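Long-range contact in aminotransferase class-III (Ochrobactrum anthropi, PDB 5GHG), which probably catalyses pyridoxal phosphate-dependent transfer of amino groups between amines and keto compounds, as an omega-transaminase: residues Leu347-Arg361 against Pro427-Ser441. The protein carries 1 engineered substitution. Residues are numbered along the deposited sequence; the frame is centred on the assembly and turned at random.
Sequences LVANARDRGTYMQKR and PPLIINDQQVDTMVS
Asn350 ND2 spends both its hydrogens on the 427-441 backbone, giving one to Leu429 O at 2.7 Å and the other to Ile431 O at 3.0 Å. A primary amide suits this place: it satisfies two carbonyls of the turn Pro428-Ile431 while its OD1 accepts from Arg354 NH1, one helical turn on. Arg354 bends at chi2 and chi3, folding its guanidinium back so that this bond and a side-on grip on Asp433 form together. NE meets Asp433 OD1 at 2.9 Å and NH2 reaches OD2 at 3.3 Å, both from above a carboxylate plane turned 74° from the guanidinium. With an alanine in place of Arg354, Asp433 would probably lose the charge partner of its carboxylate, and Asn350 OD1 this donor. Farther along, Val436 CG1 fits between Tyr357 and Met358, 3.6 Å from Tyr357 CD2 and 3.7 Å from Met358 CB, a small branched side chain that fills the space between the two residues. At the other end Leu429 CD2 lies against Ala351 CB (3.7 Å), whose small size lets the turn approach. Asn432 and Gln435 form a capping box that starts helix 433-455. The axes of 347-361 and 433-441 run nearly alongside, 9.8 Å apart at their closest and crossing at -28°, in the C-terminal alpha/beta part of a fold-type I aminotransferase.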
# COMPACT_ATOMS: atom_id res chain seq x y z
N LEU B 347 -13.66 6.19 -24.63
CA LEU B 347 -12.67 7.14 -24.12
C LEU B 347 -11.25 6.86 -24.60
O LEU B 347 -10.44 7.78 -24.66
CB LEU B 347 -12.72 7.19 -22.59
CG LEU B 347 -14.05 7.66 -22.01
CD1 LEU B 347 -13.98 7.77 -20.48
CD2 LEU B 347 -14.52 8.99 -22.63
N VAL B 348 -10.93 5.63 -24.97
CA VAL B 348 -9.62 5.39 -25.58
C VAL B 348 -9.51 6.19 -26.89
O VAL B 348 -8.49 6.84 -27.16
CB VAL B 348 -9.38 3.90 -25.82
CG1 VAL B 348 -8.07 3.67 -26.53
CG2 VAL B 348 -9.39 3.16 -24.48
N ALA B 349 -10.56 6.15 -27.71
CA ALA B 349 -10.55 6.91 -28.96
C ALA B 349 -10.58 8.40 -28.70
O ALA B 349 -9.90 9.18 -29.38
CB ALA B 349 -11.72 6.47 -29.85
N ASN B 350 -11.37 8.84 -27.72
CA ASN B 350 -11.38 10.26 -27.39
C ASN B 350 -10.00 10.74 -26.98
O ASN B 350 -9.53 11.79 -27.43
CB ASN B 350 -12.39 10.56 -26.29
CG ASN B 350 -12.57 12.05 -26.10
OD1 ASN B 350 -13.02 12.72 -27.01
ND2 ASN B 350 -12.16 12.57 -24.95
N ALA B 351 -9.32 9.97 -26.11
CA ALA B 351 -8.00 10.39 -25.66
C ALA B 351 -7.00 10.39 -26.82
O ALA B 351 -6.13 11.25 -26.90
CB ALA B 351 -7.52 9.50 -24.52
N ARG B 352 -7.12 9.40 -27.71
CA ARG B 352 -6.25 9.34 -28.87
C ARG B 352 -6.41 10.60 -29.74
O ARG B 352 -5.42 11.18 -30.19
CB ARG B 352 -6.57 8.09 -29.68
CG ARG B 352 -5.77 7.94 -30.97
CD ARG B 352 -6.16 6.63 -31.69
NE ARG B 352 -5.39 6.44 -32.92
CZ ARG B 352 -4.34 5.61 -33.04
NH1 ARG B 352 -3.92 4.88 -32.02
NH2 ARG B 352 -3.71 5.52 -34.21
N ASP B 353 -7.66 11.01 -29.99
CA ASP B 353 -7.89 12.15 -30.89
C ASP B 353 -7.62 13.49 -30.20
O ASP B 353 -7.05 14.40 -30.81
CB ASP B 353 -9.32 12.12 -31.42
CG ASP B 353 -9.57 10.93 -32.33
OD1 ASP B 353 -8.58 10.35 -32.85
OD2 ASP B 353 -10.77 10.59 -32.51
N ARG B 354 -8.03 13.64 -28.94
CA ARG B 354 -7.58 14.81 -28.18
C ARG B 354 -6.07 14.81 -28.02
O ARG B 354 -5.44 15.88 -28.02
CB ARG B 354 -8.26 14.87 -26.81
CG ARG B 354 -9.60 15.64 -26.76
CD ARG B 354 -10.71 14.96 -27.58
NE ARG B 354 -10.66 15.34 -28.99
CZ ARG B 354 -11.36 14.74 -29.96
NH1 ARG B 354 -12.16 13.73 -29.68
NH2 ARG B 354 -11.24 15.17 -31.20
N GLY B 355 -5.46 13.63 -27.89
CA GLY B 355 -4.01 13.55 -27.77
C GLY B 355 -3.29 14.07 -29.00
O GLY B 355 -2.35 14.85 -28.92
N THR B 356 -3.72 13.61 -30.18
CA THR B 356 -3.16 14.13 -31.42
C THR B 356 -3.19 15.66 -31.43
O THR B 356 -2.19 16.32 -31.74
CB THR B 356 -3.92 13.57 -32.62
OG1 THR B 356 -3.74 12.16 -32.66
CG2 THR B 356 -3.41 14.20 -33.91
N TYR B 357 -4.32 16.23 -31.06
CA TYR B 357 -4.45 17.68 -31.07
C TYR B 357 -3.54 18.32 -30.01
O TYR B 357 -2.84 19.30 -30.30
CB TYR B 357 -5.91 18.07 -30.87
CG TYR B 357 -6.15 19.56 -30.83
CD1 TYR B 357 -5.87 20.35 -31.95
CD2 TYR B 357 -6.63 20.18 -29.69
CE1 TYR B 357 -6.07 21.71 -31.94
CE2 TYR B 357 -6.84 21.55 -29.66
CZ TYR B 357 -6.56 22.32 -30.79
OH TYR B 357 -6.76 23.68 -30.76
N MET B 358 -3.51 17.76 -28.79
CA MET B 358 -2.64 18.31 -27.75
C MET B 358 -1.16 18.23 -28.14
O MET B 358 -0.40 19.19 -27.94
CB MET B 358 -2.86 17.59 -26.42
CG MET B 358 -2.02 18.11 -25.24
SD MET B 358 -2.20 17.15 -23.70
CE MET B 358 -1.16 15.74 -24.06
N GLN B 359 -0.73 17.09 -28.69
CA GLN B 359 0.66 16.96 -29.10
C GLN B 359 1.02 18.02 -30.15
O GLN B 359 2.10 18.61 -30.10
CB GLN B 359 0.95 15.57 -29.66
CG GLN B 359 0.75 14.42 -28.69
CD GLN B 359 1.63 14.48 -27.47
OE1 GLN B 359 2.73 15.04 -27.50
NE2 GLN B 359 1.16 13.88 -26.37
N LYS B 360 0.11 18.26 -31.09
CA LYS B 360 0.36 19.27 -32.13
C LYS B 360 0.41 20.67 -31.54
O LYS B 360 1.34 21.44 -31.82
CB LYS B 360 -0.70 19.16 -33.22
CG LYS B 360 -0.61 20.22 -34.32
CD LYS B 360 -1.88 20.19 -35.19
CE LYS B 360 -1.79 21.17 -36.36
NZ LYS B 360 -0.77 20.75 -37.37
N ARG B 361 -0.59 21.03 -30.72
CA ARG B 361 -0.59 22.35 -30.11
C ARG B 361 0.64 22.59 -29.25
O ARG B 361 1.25 23.67 -29.32
CB ARG B 361 -1.88 22.56 -29.28
CG ARG B 361 -3.12 22.82 -30.14
CD ARG B 361 -3.06 24.24 -30.73
NE ARG B 361 -2.82 25.24 -29.69
CZ ARG B 361 -3.78 25.86 -29.03
NH1 ARG B 361 -5.05 25.61 -29.34
NH2 ARG B 361 -3.48 26.75 -28.08
N PRO B 427 -4.02 15.08 -19.01
CA PRO B 427 -5.38 15.45 -18.59
C PRO B 427 -6.34 14.27 -18.67
O PRO B 427 -6.01 13.23 -19.27
CB PRO B 427 -5.76 16.56 -19.57
CG PRO B 427 -4.97 16.21 -20.83
CD PRO B 427 -3.64 15.69 -20.29
N PRO B 428 -7.52 14.39 -18.08
CA PRO B 428 -8.46 13.26 -18.07
C PRO B 428 -8.87 12.85 -19.48
O PRO B 428 -8.90 13.66 -20.41
CB PRO B 428 -9.64 13.78 -17.26
CG PRO B 428 -9.06 14.88 -16.40
CD PRO B 428 -8.01 15.52 -17.27
N LEU B 429 -9.16 11.56 -19.63
CA LEU B 429 -9.55 10.97 -20.91
C LEU B 429 -10.81 11.62 -21.48
O LEU B 429 -11.05 11.52 -22.69
CB LEU B 429 -9.80 9.47 -20.74
CG LEU B 429 -8.71 8.63 -20.05
CD1 LEU B 429 -9.19 7.18 -19.89
CD2 LEU B 429 -7.45 8.69 -20.88
N ILE B 430 -11.61 12.28 -20.63
CA ILE B 430 -12.84 12.92 -21.05
C ILE B 430 -12.65 14.34 -21.58
O ILE B 430 -13.64 14.99 -21.96
CB ILE B 430 -13.86 13.00 -19.88
CG1 ILE B 430 -13.27 13.78 -18.70
CG2 ILE B 430 -14.37 11.59 -19.46
CD1 ILE B 430 -14.34 14.30 -17.73
N ILE B 431 -11.43 14.86 -21.60
CA ILE B 431 -11.22 16.24 -22.05
C ILE B 431 -11.66 16.39 -23.52
O ILE B 431 -11.63 15.43 -24.29
CB ILE B 431 -9.76 16.66 -21.85
CG1 ILE B 431 -9.61 18.18 -21.96
CG2 ILE B 431 -8.83 15.90 -22.79
CD1 ILE B 431 -8.28 18.72 -21.46
N ASN B 432 -12.08 17.59 -23.89
CA ASN B 432 -12.43 17.87 -25.29
C ASN B 432 -11.43 18.86 -25.89
O ASN B 432 -10.57 19.41 -25.20
CB ASN B 432 -13.88 18.36 -25.41
CG ASN B 432 -14.12 19.70 -24.74
OD1 ASN B 432 -13.30 20.60 -24.82
ND2 ASN B 432 -15.28 19.85 -24.09
N ASP B 433 -11.54 19.09 -27.20
CA ASP B 433 -10.56 19.91 -27.90
C ASP B 433 -10.56 21.35 -27.40
O ASP B 433 -9.51 21.98 -27.31
CB ASP B 433 -10.77 19.87 -29.42
CG ASP B 433 -10.19 18.61 -30.08
OD1 ASP B 433 -9.38 17.89 -29.44
OD2 ASP B 433 -10.53 18.35 -31.25
N GLN B 434 -11.74 21.91 -27.09
CA GLN B 434 -11.78 23.28 -26.59
C GLN B 434 -11.01 23.41 -25.28
O GLN B 434 -10.37 24.43 -25.02
CB GLN B 434 -13.24 23.74 -26.38
CG GLN B 434 -14.18 23.47 -27.55
CD GLN B 434 -14.89 22.11 -27.44
OE1 GLN B 434 -14.38 21.07 -27.91
NE2 GLN B 434 -16.11 22.11 -26.84
N GLN B 435 -11.10 22.40 -24.43
CA GLN B 435 -10.39 22.42 -23.15
C GLN B 435 -8.89 22.22 -23.35
O GLN B 435 -8.08 22.82 -22.64
CB GLN B 435 -10.99 21.36 -22.22
CG GLN B 435 -12.39 21.71 -21.75
CD GLN B 435 -13.13 20.54 -21.11
OE1 GLN B 435 -12.97 19.38 -21.51
NE2 GLN B 435 -13.95 20.83 -20.11
N VAL B 436 -8.51 21.36 -24.30
CA VAL B 436 -7.10 21.23 -24.63
C VAL B 436 -6.55 22.57 -25.11
O VAL B 436 -5.44 22.96 -24.75
CB VAL B 436 -6.90 20.15 -25.72
CG1 VAL B 436 -5.49 20.25 -26.31
CG2 VAL B 436 -7.16 18.76 -25.14
N ASP B 437 -7.33 23.27 -25.94
CA ASP B 437 -6.92 24.57 -26.44
C ASP B 437 -6.73 25.57 -25.30
O ASP B 437 -5.74 26.30 -25.27
CB ASP B 437 -7.97 25.09 -27.43
CG ASP B 437 -7.64 26.47 -27.95
OD1 ASP B 437 -6.49 26.67 -28.40
OD2 ASP B 437 -8.52 27.34 -27.90
N THR B 438 -7.67 25.61 -24.36
CA THR B 438 -7.55 26.48 -23.21
C THR B 438 -6.29 26.17 -22.39
O THR B 438 -5.56 27.07 -21.98
CB THR B 438 -8.80 26.34 -22.32
OG1 THR B 438 -9.93 26.74 -23.09
CG2 THR B 438 -8.71 27.22 -21.09
N MET B 439 -6.01 24.88 -22.17
CA MET B 439 -4.85 24.47 -21.38
C MET B 439 -3.54 24.91 -22.03
O MET B 439 -2.65 25.47 -21.37
CB MET B 439 -4.90 22.95 -21.18
CG MET B 439 -3.78 22.33 -20.37
SD MET B 439 -3.98 20.51 -20.45
CE MET B 439 -5.74 20.43 -20.39
N VAL B 440 -3.40 24.68 -23.33
CA VAL B 440 -2.15 25.01 -24.01
C VAL B 440 -1.99 26.52 -24.14
O VAL B 440 -0.87 27.04 -24.04
CB VAL B 440 -2.05 24.30 -25.36
CG1 VAL B 440 -0.81 24.78 -26.11
CG2 VAL B 440 -1.99 22.77 -25.16
N SER B 441 -3.08 27.25 -24.37
CA SER B 441 -2.98 28.70 -24.38
C SER B 441 -2.53 29.24 -23.03
O SER B 441 -1.82 30.25 -22.97
CB SER B 441 -4.31 29.34 -24.80
OG SER B 441 -4.64 28.96 -26.12